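Local coordinates for 450aa long hypothetical fmu protein (Pyrococcus horikoshii, PDB 2YXL), which probably methylates carbon 5 of cytidine in RNA with S-adenosyl-L-methionine as methyl donor, at residues K13-I18 / S104-N109; E20-G25 / L90-D95; H42-A47 / R51-I56; F57-K62 / A97-P102. One frame throughout, in Å; residues are numbered along the deposited sequence.

All four contacts lie in the all-helical N-terminal part of the chain, away from the sinefungin pocket, with centres 10 to 14 Å apart, an example of a small domain closed by shared helices. Contacts 1 and 2 both use helix 12-24, contacts 3 and 4 helix 47-75, and contacts 2 and 4 helix 84-99. Along the chain, contacts 2, 3 and 4 are nested within the loop closed by contact 1; contact 3 closes before contact 4 opens, and contacts 2 and 4 interlock. Neighbouring contacts also touch: Ile18 meets Val92, and Asp95 lies beside Asp59 and His100. The four thus tie the first helix, the long third helix and the two after it into one unit.

Contact 1 (K13-I18 / S104-N109); sequences KGIRAI and SQTIKN
Ile15 and Asn109 face each other where helix 12-24 passes the beginning of helix 104-121, and their CA atoms, 7.1 Å apart, mark the nearest approach of the two backbones. Both segments are helical throughout, and the spacing is close for two helices. The area buried is nonetheless modest, about 117 Å², because one residue of 13-18 does the touching. Ile15 projects toward the other helix, as does Asn109. With CG1 of Ile15 placed anti to the carbonyl carbon (chi1 -71°), the longer branch of the side chain is carried across the gap: CG1 comes within 3.9 Å of Asn109 CB, the two side chains crossing at a slant. The shorter branch ends at CG2, 4.1 Å from the backbone O of Asn109. In this helical domain, probably related to the NusB-like domain of bacterial RsmB, one branched aliphatic residue packs beside two residues about a turn apart on the neighbouring helix. The second of the two is Thr106, whose CG2 methyl lies 4.3 Å from Ile15 CD1. Its hydroxyl is employed elsewhere, since OG1 is hydrogen-bonded to Leu8 O and Ile10 N in the N-terminal segment. Further along helix 104-121, Leu110 and Ala114 continue the surface on which Ile15 rests, while Ile10 touches it from the chain before helix 12-24.

Contact 2 (E20-G25 / L90-D95); sequences EAIRLG and LRVAVD
Ile22 meets Val92 and Arg91 where helix 12-24 lies against helix 84-99, an apolar helix-to-helix seam inside the N-terminal helical domain. The CA atoms of Ile22 and Val92 are 7.8 Å apart, and the isoleucine reaches across. Its CB is set toward the partner helix and divides the side chain into two branches. CG1, held anti to the carbonyl carbon (chi1 -66°), is 4.0 Å from Val92 CG2, methylene against methyl. CG2 takes the other direction and lies 4.3 Å from Arg91 CD, resting on the aliphatic part of a charged residue. At the tip, CD1 runs on toward helix 47-75, where Phe57, Ile60 and Met61 touch the side chain. Arg91 thus offers Ile22 its greasy stem, while its guanidinium is gripped from outside the seam: NH2 forms a salt bridge with Asp68 and NH1 another with Glu26, so two carboxylates probably hold the group in a buried setting. A water lies between Arg91 NH1, from which it accepts weakly at 2.8 Å, and the backbone O of Ile22, to which it donates weakly.

Contact 3 (H42-A47 / R51-I56); sequences HDVEEA and RVLTMI
Arg51 N donates to Ala47 O over 2.9 Å, the first turn of helix 47-75 closing on itself. The arginine side chain starts out extended and then bends at chi3 (-68°), which turns the guanidinium back so that one of its faces lies over that oxygen, with NH1 of Arg51 3.8 Å from Ala47 O. Its NE is in a long, weak ion pair with Glu185. On the buried side the contact is apolar: Val44 CG2 touches Leu53 CD1 at 4.3 Å, one methyl against another, across backbones whose CA atoms are 9.2 Å apart. Glu46 occupies the N-cap position just ahead of the helix, and His42 is the first residue past helix 32-41. The connecting loop is tied down by Lys13, whose NZ is hydrogen-bonded to Asp43 O, and by His42, whose ring meets that of Phe117 nearly at right angles; Ala17 touches Val44 from helix 12-24. Leu53 in turn is wedged among Ala17 and Ile18 of helix 12-24 and Phe39 of helix 32-41, while Glu185 reaches Arg51 from the residue just before strand 186-191.

Contact 4 (F57-K62 / A97-P102); sequences FYDIMK and ALFHDP
Asp59 and His100 carry the polar part of the contact. Their side chains approach from opposite directions, and OD2 of Asp59 stands 3.0 Å from NE2 of His100, with carboxylate and imidazole planes 67° apart. Asp59 CB is set toward the other segment, and chi1 of -162° swings the carboxylate away from its own backbone N, putting OD2 beside the imidazole. Its other oxygen, OD1, forms a salt bridge with Lys63. Asp95 also takes part: its OD1 makes a weak hydrogen bond with His100 NE2, and its OD2 lies close to Asp59 OD2, like charges that may raise the proton affinity of one acid. With a leucine in place of His100, the close carboxylates of Asp59 and Asp95 would probably repel each other more strongly, and one or both might shift. Nonpolar contact is slight: Asp59 CB sits at the edge of the His100 ring, in its plane, and Phe99 CB covers one face, 4.0 Å above its centre. The Phe99 ring brings CD2 to 4.0 Å from Asp59 OD2 and makes a cation-pi contact with Lys63. His100, just past helix 84-99, thus abuts the middle of helix 47-75, where Ile60 packs on Val92 and on Ile22 of helix 12-24.

Contact 1 (K13-I18 / S104-N109)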
loop_
_atom_site.group_PDB
_atom_site.type_symbol
_atom_site.label_atom_id
_atom_site.label_comp_id
_atom_site.label_asym_id
_atom_site.label_seq_id
_atom_site.Cartn_x
_atom_site.Cartn_y
_atom_site.Cartn_z
ATOM N N LYS A 13 18.606 -8.481 -19.441
ATOM C CA LYS A 13 17.305 -7.809 -19.394
ATOM C C LYS A 13 16.721 -7.805 -17.981
ATOM O O LYS A 13 15.973 -6.897 -17.614
ATOM C CB LYS A 13 16.316 -8.425 -20.397
ATOM C CG LYS A 13 15.828 -9.834 -20.067
ATOM C CD LYS A 13 14.741 -10.277 -21.033
ATOM C CE LYS A 13 14.271 -11.693 -20.736
ATOM N NZ LYS A 13 13.423 -12.243 -21.835
ATOM N N GLY A 14 17.076 -8.825 -17.201
ATOM C CA GLY A 14 16.655 -8.938 -15.809
ATOM C C GLY A 14 17.352 -7.925 -14.923
ATOM O O GLY A 14 16.737 -7.361 -14.017
ATOM N N ILE A 15 18.640 -7.701 -15.189
ATOM C CA ILE A 15 19.437 -6.718 -14.454
ATOM C C ILE A 15 18.911 -5.307 -14.699
ATOM O O ILE A 15 18.778 -4.520 -13.767
ATOM C CB ILE A 15 20.950 -6.816 -14.808
ATOM C CG1 ILE A 15 21.566 -8.098 -14.224
ATOM C CG2 ILE A 15 21.721 -5.573 -14.342
ATOM C CD1 ILE A 15 21.592 -8.178 -12.692
ATOM N N ARG A 16 18.594 -5.001 -15.953
ATOM C CA ARG A 16 18.042 -3.698 -16.310
ATOM C C ARG A 16 16.638 -3.530 -15.742
ATOM O O ARG A 16 16.200 -2.409 -15.474
ATOM C CB ARG A 16 18.030 -3.507 -17.828
ATOM C CG ARG A 16 19.414 -3.472 -18.474
ATOM C CD ARG A 16 19.334 -3.149 -19.959
ATOM N NE ARG A 16 18.764 -4.257 -20.721
ATOM C CZ ARG A 16 19.471 -5.127 -21.436
ATOM N NH1 ARG A 16 20.794 -5.027 -21.517
ATOM N NH2 ARG A 16 18.844 -6.101 -22.079
ATOM N N ALA A 17 15.952 -4.655 -15.542
ATOM C CA ALA A 17 14.577 -4.665 -15.051
ATOM C C ALA A 17 14.424 -4.199 -13.600
ATOM O O ALA A 17 13.612 -3.310 -13.331
ATOM C CB ALA A 17 13.945 -6.047 -15.250
ATOM N N ILE A 18 15.184 -4.783 -12.669
ATOM C CA ILE A 18 15.056 -4.391 -11.255
ATOM C C ILE A 18 15.595 -2.995 -11.010
ATOM O O ILE A 18 15.063 -2.276 -10.174
ATOM C CB ILE A 18 15.752 -5.339 -10.230
ATOM C CG1 ILE A 18 16.553 -6.442 -10.908
ATOM C CG2 ILE A 18 14.749 -5.844 -9.181
ATOM C CD1 ILE A 18 17.986 -6.062 -11.132
ATOM N N SER A 104 28.647 -16.117 -11.017
ATOM C CA SER A 104 29.646 -15.315 -11.734
ATOM C C SER A 104 29.097 -14.541 -12.931
ATOM O O SER A 104 29.549 -13.427 -13.210
ATOM C CB SER A 104 30.820 -16.187 -12.177
ATOM O OG SER A 104 31.726 -16.389 -11.108
ATOM N N GLN A 105 28.131 -15.135 -13.633
ATOM C CA GLN A 105 27.482 -14.480 -14.769
ATOM C C GLN A 105 26.670 -13.256 -14.333
ATOM O O GLN A 105 26.709 -12.213 -14.993
ATOM C CB GLN A 105 26.601 -15.468 -15.542
ATOM C CG GLN A 105 26.110 -14.953 -16.899
ATOM C CD GLN A 105 27.242 -14.659 -17.876
ATOM O OE1 GLN A 105 28.184 -15.443 -18.014
ATOM N NE2 GLN A 105 27.149 -13.524 -18.563
ATOM N N THR A 106 25.950 -13.391 -13.221
ATOM C CA THR A 106 25.156 -12.299 -12.659
ATOM C C THR A 106 26.039 -11.124 -12.243
ATOM O O THR A 106 25.709 -9.969 -12.530
ATOM C CB THR A 106 24.300 -12.777 -11.463
ATOM O OG1 THR A 106 23.434 -13.828 -11.898
ATOM C CG2 THR A 106 23.449 -11.643 -10.901
ATOM N N ILE A 107 27.162 -11.419 -11.587
ATOM C CA ILE A 107 28.099 -10.372 -11.166
ATOM C C ILE A 107 28.765 -9.733 -12.390
ATOM O O ILE A 107 29.086 -8.546 -12.378
ATOM C CB ILE A 107 29.134 -10.855 -10.072
ATOM C CG1 ILE A 107 30.581 -10.838 -10.571
ATOM C CG2 ILE A 107 28.746 -12.206 -9.466
ATOM C CD1 ILE A 107 31.355 -9.622 -10.110
ATOM N N LYS A 108 28.938 -10.527 -13.447
ATOM C CA LYS A 108 29.438 -10.036 -14.731
ATOM C C LYS A 108 28.426 -9.095 -15.387
ATOM O O LYS A 108 28.799 -8.047 -15.915
ATOM C CB LYS A 108 29.758 -11.211 -15.664
ATOM C CG LYS A 108 30.313 -10.812 -17.031
ATOM C CD LYS A 108 30.157 -11.931 -18.055
ATOM C CE LYS A 108 31.240 -12.991 -17.921
ATOM N NZ LYS A 108 32.564 -12.473 -18.357
ATOM N N ASN A 109 27.151 -9.478 -15.349
ATOM C CA ASN A 109 26.076 -8.656 -15.902
ATOM C C ASN A 109 25.876 -7.356 -15.116
ATOM O O ASN A 109 25.549 -6.317 -15.693
ATOM C CB ASN A 109 24.768 -9.452 -15.988
ATOM C CG ASN A 109 24.788 -10.526 -17.083
ATOM O OD1 ASN A 109 23.922 -11.402 -17.119
ATOM N ND2 ASN A 109 25.767 -10.457 -17.977
#

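Contact 2 (E20-G25 / L90-D95)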
loop_
_atom_site.group_PDB
_atom_site.type_symbol
_atom_site.label_atom_id
_atom_site.label_comp_id
_atom_site.label_asym_id
_atom_site.label_seq_id
_atom_site.Cartn_x
_atom_site.Cartn_y
_atom_site.Cartn_z
ATOM N N GLU A 20 15.473 -0.462 -13.132
ATOM C CA GLU A 20 14.394 0.424 -13.563
ATOM C C GLU A 20 13.196 0.378 -12.606
ATOM O O GLU A 20 12.570 1.406 -12.349
ATOM C CB GLU A 20 13.978 0.141 -15.014
ATOM C CG GLU A 20 12.820 1.014 -15.519
ATOM C CD GLU A 20 13.061 1.645 -16.890
ATOM O OE1 GLU A 20 12.425 2.684 -17.175
ATOM O OE2 GLU A 20 13.877 1.123 -17.680
ATOM N N ALA A 21 12.897 -0.802 -12.065
ATOM C CA ALA A 21 11.794 -0.950 -11.112
ATOM C C ALA A 21 12.081 -0.219 -9.804
ATOM O O ALA A 21 11.196 0.428 -9.240
ATOM C CB ALA A 21 11.495 -2.425 -10.851
ATOM N N ILE A 22 13.321 -0.330 -9.333
ATOM C CA ILE A 22 13.756 0.332 -8.108
ATOM C C ILE A 22 13.823 1.847 -8.314
ATOM O O ILE A 22 13.429 2.617 -7.430
ATOM C CB ILE A 22 15.106 -0.249 -7.596
ATOM C CG1 ILE A 22 14.938 -1.715 -7.154
ATOM C CG2 ILE A 22 15.689 0.583 -6.462
ATOM C CD1 ILE A 22 13.902 -1.960 -6.049
ATOM N N ARG A 23 14.297 2.268 -9.485
ATOM C CA ARG A 23 14.339 3.685 -9.831
ATOM C C ARG A 23 12.934 4.270 -9.932
ATOM O O ARG A 23 12.654 5.315 -9.342
ATOM C CB ARG A 23 15.117 3.923 -11.136
ATOM C CG ARG A 23 15.361 5.397 -11.482
ATOM C CD ARG A 23 14.153 6.031 -12.174
ATOM N NE ARG A 23 14.269 7.484 -12.273
ATOM C CZ ARG A 23 13.943 8.340 -11.306
ATOM N NH1 ARG A 23 13.477 7.905 -10.138
ATOM N NH2 ARG A 23 14.094 9.642 -11.505
ATOM N N LEU A 24 12.056 3.601 -10.679
ATOM C CA LEU A 24 10.691 4.092 -10.871
ATOM C C LEU A 24 9.853 3.990 -9.601
ATOM O O LEU A 24 8.915 4.766 -9.412
ATOM C CB LEU A 24 9.993 3.379 -12.032
ATOM C CG LEU A 24 10.481 3.642 -13.462
ATOM C CD1 LEU A 24 9.676 2.789 -14.428
ATOM C CD2 LEU A 24 10.400 5.111 -13.852
ATOM N N GLY A 25 10.206 3.043 -8.734
ATOM C CA GLY A 25 9.521 2.847 -7.455
ATOM C C GLY A 25 9.651 4.034 -6.522
ATOM O O GLY A 25 8.893 4.171 -5.563
ATOM N N LEU A 90 23.053 1.015 -7.238
ATOM C CA LEU A 90 23.806 0.713 -6.025
ATOM C C LEU A 90 22.974 -0.125 -5.048
ATOM O O LEU A 90 23.486 -1.075 -4.453
ATOM C CB LEU A 90 24.317 1.998 -5.364
ATOM C CG LEU A 90 25.458 2.765 -6.050
ATOM C CD1 LEU A 90 25.738 4.063 -5.327
ATOM C CD2 LEU A 90 26.737 1.923 -6.136
ATOM N N ARG A 91 21.691 0.209 -4.913
ATOM C CA ARG A 91 20.777 -0.550 -4.057
ATOM C C ARG A 91 20.621 -1.999 -4.532
ATOM O O ARG A 91 20.667 -2.938 -3.733
ATOM C CB ARG A 91 19.411 0.138 -3.978
ATOM C CG ARG A 91 19.389 1.363 -3.080
ATOM C CD ARG A 91 18.110 2.173 -3.240
ATOM N NE ARG A 91 17.996 3.185 -2.188
ATOM C CZ ARG A 91 17.039 4.107 -2.113
ATOM N NH1 ARG A 91 16.084 4.181 -3.034
ATOM N NH2 ARG A 91 17.043 4.969 -1.106
ATOM N N VAL A 92 20.449 -2.162 -5.839
ATOM C CA VAL A 92 20.331 -3.469 -6.462
ATOM C C VAL A 92 21.596 -4.307 -6.229
ATOM O O VAL A 92 21.510 -5.480 -5.835
ATOM C CB VAL A 92 20.019 -3.325 -7.976
ATOM C CG1 VAL A 92 20.240 -4.638 -8.723
ATOM C CG2 VAL A 92 18.591 -2.822 -8.177
ATOM N N ALA A 93 22.759 -3.693 -6.452
ATOM C CA ALA A 93 24.044 -4.384 -6.323
ATOM C C ALA A 93 24.358 -4.789 -4.882
ATOM O O ALA A 93 24.816 -5.905 -4.638
ATOM C CB ALA A 93 25.175 -3.540 -6.906
ATOM N N VAL A 94 24.111 -3.882 -3.939
ATOM C CA VAL A 94 24.354 -4.148 -2.518
ATOM C C VAL A 94 23.447 -5.270 -2.006
ATOM O O VAL A 94 23.898 -6.157 -1.280
ATOM C CB VAL A 94 24.206 -2.860 -1.653
ATOM C CG1 VAL A 94 24.137 -3.194 -0.160
ATOM C CG2 VAL A 94 25.358 -1.894 -1.935
ATOM N N ASP A 95 22.179 -5.238 -2.409
ATOM C CA ASP A 95 21.221 -6.271 -2.020
ATOM C C ASP A 95 21.585 -7.644 -2.587
ATOM O O ASP A 95 21.489 -8.661 -1.891
ATOM C CB ASP A 95 19.813 -5.885 -2.468
ATOM C CG ASP A 95 18.754 -6.793 -1.895
ATOM O OD1 ASP A 95 18.120 -7.535 -2.674
ATOM O OD2 ASP A 95 18.563 -6.774 -0.661
HETATM O O HOH W 1 16.053 3.897 -5.821
#

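Contact 3 (H42-A47 / R51-I56)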
loop_
_atom_site.group_PDB
_atom_site.type_symbol
_atom_site.label_atom_id
_atom_site.label_comp_id
_atom_site.label_asym_id
_atom_site.label_seq_id
_atom_site.Cartn_x
_atom_site.Cartn_y
_atom_site.Cartn_z
ATOM N N HIS A 42 11.052 -4.189 -20.149
ATOM C CA HIS A 42 12.246 -5.005 -20.380
ATOM C C HIS A 42 11.954 -6.462 -20.744
ATOM O O HIS A 42 12.861 -7.301 -20.752
ATOM C CB HIS A 42 13.191 -4.919 -19.181
ATOM C CG HIS A 42 13.970 -3.645 -19.128
ATOM N ND1 HIS A 42 13.620 -2.591 -18.314
ATOM C CD2 HIS A 42 15.072 -3.247 -19.808
ATOM C CE1 HIS A 42 14.479 -1.603 -18.485
ATOM N NE2 HIS A 42 15.370 -1.975 -19.385
ATOM N N ASP A 43 10.686 -6.746 -21.042
ATOM C CA ASP A 43 10.234 -8.061 -21.510
ATOM C C ASP A 43 10.543 -9.222 -20.552
ATOM O O ASP A 43 11.228 -10.182 -20.919
ATOM C CB ASP A 43 10.763 -8.349 -22.925
ATOM C CG ASP A 43 9.967 -7.633 -24.000
ATOM O OD1 ASP A 43 10.487 -6.650 -24.568
ATOM O OD2 ASP A 43 8.818 -8.049 -24.270
ATOM N N VAL A 44 10.036 -9.123 -19.327
ATOM C CA VAL A 44 10.140 -10.217 -18.367
ATOM C C VAL A 44 8.904 -11.100 -18.524
ATOM O O VAL A 44 7.906 -10.931 -17.820
ATOM C CB VAL A 44 10.295 -9.712 -16.908
ATOM C CG1 VAL A 44 10.589 -10.872 -15.963
ATOM C CG2 VAL A 44 11.406 -8.670 -16.818
ATOM N N GLU A 45 8.980 -12.025 -19.477
ATOM C CA GLU A 45 7.867 -12.910 -19.804
ATOM C C GLU A 45 7.881 -14.152 -18.916
ATOM O O GLU A 45 6.831 -14.619 -18.477
ATOM C CB GLU A 45 7.922 -13.327 -21.281
ATOM C CG GLU A 45 8.005 -12.172 -22.284
ATOM C CD GLU A 45 8.196 -12.647 -23.722
ATOM O OE1 GLU A 45 9.129 -12.154 -24.394
ATOM O OE2 GLU A 45 7.418 -13.514 -24.180
ATOM N N GLU A 46 9.081 -14.674 -18.663
ATOM C CA GLU A 46 9.284 -15.888 -17.870
ATOM C C GLU A 46 8.803 -15.713 -16.435
ATOM O O GLU A 46 9.129 -14.720 -15.782
ATOM C CB GLU A 46 10.767 -16.286 -17.893
ATOM C CG GLU A 46 11.157 -17.426 -16.952
ATOM C CD GLU A 46 12.664 -17.620 -16.837
ATOM O OE1 GLU A 46 13.431 -16.678 -17.143
ATOM O OE2 GLU A 46 13.085 -18.724 -16.432
ATOM N N ALA A 47 8.027 -16.686 -15.960
ATOM C CA ALA A 47 7.487 -16.677 -14.602
ATOM C C ALA A 47 8.572 -16.873 -13.545
ATOM O O ALA A 47 8.471 -16.325 -12.445
ATOM C CB ALA A 47 6.398 -17.737 -14.452
ATOM N N ARG A 51 9.339 -14.064 -10.803
ATOM C CA ARG A 51 9.336 -14.413 -9.383
ATOM C C ARG A 51 10.616 -13.951 -8.680
ATOM O O ARG A 51 10.552 -13.248 -7.668
ATOM C CB ARG A 51 9.139 -15.926 -9.216
ATOM C CG ARG A 51 8.935 -16.388 -7.783
ATOM C CD ARG A 51 8.605 -17.873 -7.710
ATOM N NE ARG A 51 7.288 -18.186 -8.265
ATOM C CZ ARG A 51 7.079 -18.874 -9.385
ATOM N NH1 ARG A 51 8.100 -19.347 -10.092
ATOM N NH2 ARG A 51 5.839 -19.102 -9.798
ATOM N N VAL A 52 11.765 -14.341 -9.229
ATOM C CA VAL A 52 13.075 -13.995 -8.672
ATOM C C VAL A 52 13.278 -12.473 -8.555
ATOM O O VAL A 52 13.703 -11.975 -7.510
ATOM C CB VAL A 52 14.219 -14.659 -9.495
ATOM C CG1 VAL A 52 15.560 -13.995 -9.234
ATOM C CG2 VAL A 52 14.298 -16.146 -9.186
ATOM N N LEU A 53 12.954 -11.746 -9.621
ATOM C CA LEU A 53 13.112 -10.300 -9.639
ATOM C C LEU A 53 12.120 -9.589 -8.721
ATOM O O LEU A 53 12.452 -8.563 -8.130
ATOM C CB LEU A 53 13.013 -9.754 -11.065
ATOM C CG LEU A 53 14.066 -10.178 -12.096
ATOM C CD1 LEU A 53 13.850 -9.410 -13.385
ATOM C CD2 LEU A 53 15.494 -9.986 -11.594
ATOM N N THR A 54 10.913 -10.147 -8.602
ATOM C CA THR A 54 9.893 -9.639 -7.678
ATOM C C THR A 54 10.349 -9.814 -6.228
ATOM O O THR A 54 10.205 -8.903 -5.410
ATOM C CB THR A 54 8.524 -10.330 -7.907
ATOM O OG1 THR A 54 8.042 -10.004 -9.214
ATOM C CG2 THR A 54 7.488 -9.889 -6.876
ATOM N N MET A 55 10.903 -10.985 -5.927
ATOM C CA MET A 55 11.465 -11.272 -4.610
ATOM C C MET A 55 12.577 -10.275 -4.256
ATOM O O MET A 55 12.605 -9.744 -3.144
ATOM C CB MET A 55 11.963 -12.725 -4.556
ATOM C CG MET A 55 12.602 -13.154 -3.235
ATOM S SD MET A 55 14.343 -12.675 -3.095
ATOM C CE MET A 55 15.128 -13.823 -4.236
ATOM N N ILE A 56 13.478 -10.020 -5.205
ATOM C CA ILE A 56 14.567 -9.056 -5.011
ATOM C C ILE A 56 14.017 -7.637 -4.820
ATOM O O ILE A 56 14.467 -6.903 -3.934
ATOM C CB ILE A 56 15.601 -9.112 -6.174
ATOM C CG1 ILE A 56 16.336 -10.462 -6.169
ATOM C CG2 ILE A 56 16.604 -7.950 -6.084
ATOM C CD1 ILE A 56 17.237 -10.698 -7.372
#

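Contact 4 (F57-K62 / A97-P102)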
loop_
_atom_site.group_PDB
_atom_site.type_symbol
_atom_site.label_atom_id
_atom_site.label_comp_id
_atom_site.label_asym_id
_atom_site.label_seq_id
_atom_site.Cartn_x
_atom_site.Cartn_y
_atom_site.Cartn_z
ATOM N N PHE A 57 13.033 -7.277 -5.643
ATOM C CA PHE A 57 12.350 -5.988 -5.560
ATOM C C PHE A 57 11.876 -5.688 -4.138
ATOM O O PHE A 57 12.224 -4.648 -3.571
ATOM C CB PHE A 57 11.176 -5.949 -6.549
ATOM C CG PHE A 57 10.412 -4.654 -6.548
ATOM C CD1 PHE A 57 9.250 -4.517 -5.789
ATOM C CD2 PHE A 57 10.842 -3.574 -7.317
ATOM C CE1 PHE A 57 8.532 -3.319 -5.787
ATOM C CE2 PHE A 57 10.133 -2.372 -7.323
ATOM C CZ PHE A 57 8.973 -2.246 -6.556
ATOM N N TYR A 58 11.102 -6.604 -3.562
ATOM C CA TYR A 58 10.586 -6.427 -2.204
ATOM C C TYR A 58 11.652 -6.546 -1.117
ATOM O O TYR A 58 11.512 -5.955 -0.049
ATOM C CB TYR A 58 9.420 -7.384 -1.923
ATOM C CG TYR A 58 8.145 -7.010 -2.645
ATOM C CD1 TYR A 58 7.569 -7.878 -3.573
ATOM C CD2 TYR A 58 7.520 -5.780 -2.411
ATOM C CE1 TYR A 58 6.399 -7.539 -4.242
ATOM C CE2 TYR A 58 6.351 -5.428 -3.079
ATOM C CZ TYR A 58 5.796 -6.313 -3.992
ATOM O OH TYR A 58 4.638 -5.979 -4.655
ATOM N N ASP A 59 12.706 -7.310 -1.383
ATOM C CA ASP A 59 13.830 -7.401 -0.460
ATOM C C ASP A 59 14.543 -6.049 -0.346
ATOM O O ASP A 59 14.932 -5.639 0.750
ATOM C CB ASP A 59 14.807 -8.491 -0.911
ATOM C CG ASP A 59 15.747 -8.933 0.194
ATOM O OD1 ASP A 59 15.266 -9.338 1.270
ATOM O OD2 ASP A 59 16.974 -8.895 -0.018
ATOM N N ILE A 60 14.700 -5.361 -1.479
ATOM C CA ILE A 60 15.309 -4.031 -1.506
ATOM C C ILE A 60 14.406 -3.008 -0.800
ATOM O O ILE A 60 14.876 -2.235 0.041
ATOM C CB ILE A 60 15.642 -3.562 -2.955
ATOM C CG1 ILE A 60 16.707 -4.470 -3.588
ATOM C CG2 ILE A 60 16.113 -2.106 -2.961
ATOM C CD1 ILE A 60 16.829 -4.357 -5.096
ATOM N N MET A 61 13.118 -3.014 -1.138
ATOM C CA MET A 61 12.154 -2.108 -0.513
ATOM C C MET A 61 12.140 -2.282 1.004
ATOM O O MET A 61 12.197 -1.303 1.747
ATOM C CB MET A 61 10.743 -2.311 -1.092
ATOM C CG MET A 61 10.591 -1.892 -2.554
ATOM S SD MET A 61 11.194 -0.219 -2.849
ATOM C CE MET A 61 10.827 0.002 -4.586
ATOM N N LYS A 62 12.093 -3.537 1.446
ATOM C CA LYS A 62 12.050 -3.886 2.863
ATOM C C LYS A 62 13.289 -3.426 3.639
ATOM O O LYS A 62 13.169 -2.959 4.772
ATOM C CB LYS A 62 11.843 -5.398 3.000
ATOM C CG LYS A 62 11.637 -5.925 4.408
ATOM C CD LYS A 62 11.013 -7.322 4.395
ATOM C CE LYS A 62 11.894 -8.359 3.688
ATOM N NZ LYS A 62 11.218 -9.696 3.588
ATOM N N ALA A 97 24.634 -8.623 -3.641
ATOM C CA ALA A 97 25.915 -9.041 -3.066
ATOM C C ALA A 97 25.800 -9.531 -1.621
ATOM O O ALA A 97 26.449 -10.505 -1.244
ATOM C CB ALA A 97 26.942 -7.921 -3.165
ATOM N N LEU A 98 24.978 -8.860 -0.820
ATOM C CA LEU A 98 24.857 -9.194 0.599
ATOM C C LEU A 98 23.930 -10.367 0.885
ATOM O O LEU A 98 24.170 -11.125 1.824
ATOM C CB LEU A 98 24.395 -7.983 1.419
ATOM C CG LEU A 98 25.310 -6.768 1.609
ATOM C CD1 LEU A 98 24.681 -5.820 2.625
ATOM C CD2 LEU A 98 26.720 -7.161 2.040
ATOM N N PHE A 99 22.879 -10.519 0.084
ATOM C CA PHE A 99 21.792 -11.429 0.448
ATOM C C PHE A 99 21.503 -12.591 -0.505
ATOM O O PHE A 99 21.030 -13.635 -0.069
ATOM C CB PHE A 99 20.503 -10.635 0.702
ATOM C CG PHE A 99 20.638 -9.582 1.768
ATOM C CD1 PHE A 99 20.759 -9.938 3.110
ATOM C CD2 PHE A 99 20.638 -8.233 1.431
ATOM C CE1 PHE A 99 20.886 -8.966 4.098
ATOM C CE2 PHE A 99 20.763 -7.252 2.410
ATOM C CZ PHE A 99 20.888 -7.619 3.745
ATOM N N HIS A 100 21.788 -12.420 -1.792
ATOM C CA HIS A 100 21.291 -13.368 -2.792
ATOM C C HIS A 100 22.337 -14.242 -3.479
ATOM O O HIS A 100 22.003 -14.978 -4.410
ATOM C CB HIS A 100 20.403 -12.652 -3.813
ATOM C CG HIS A 100 19.283 -11.878 -3.191
ATOM N ND1 HIS A 100 18.264 -12.482 -2.486
ATOM C CD2 HIS A 100 19.031 -10.548 -3.154
ATOM C CE1 HIS A 100 17.431 -11.557 -2.045
ATOM N NE2 HIS A 100 17.872 -10.376 -2.439
ATOM N N ASP A 101 23.585 -14.160 -3.021
ATOM C CA ASP A 101 24.675 -15.025 -3.502
ATOM C C ASP A 101 24.641 -15.270 -5.026
ATOM O O ASP A 101 24.334 -16.385 -5.475
ATOM C CB ASP A 101 24.678 -16.359 -2.729
ATOM C CG ASP A 101 25.942 -17.179 -2.963
ATOM O OD1 ASP A 101 26.923 -16.646 -3.529
ATOM O OD2 ASP A 101 25.956 -18.368 -2.576
ATOM N N PRO A 102 24.965 -14.232 -5.821
ATOM C CA PRO A 102 24.881 -14.310 -7.282
ATOM C C PRO A 102 25.937 -15.219 -7.902
ATOM O O PRO A 102 27.019 -15.387 -7.335
ATOM C CB PRO A 102 25.141 -12.867 -7.720
ATOM C CG PRO A 102 25.978 -12.294 -6.630
ATOM C CD PRO A 102 25.449 -12.911 -5.373
#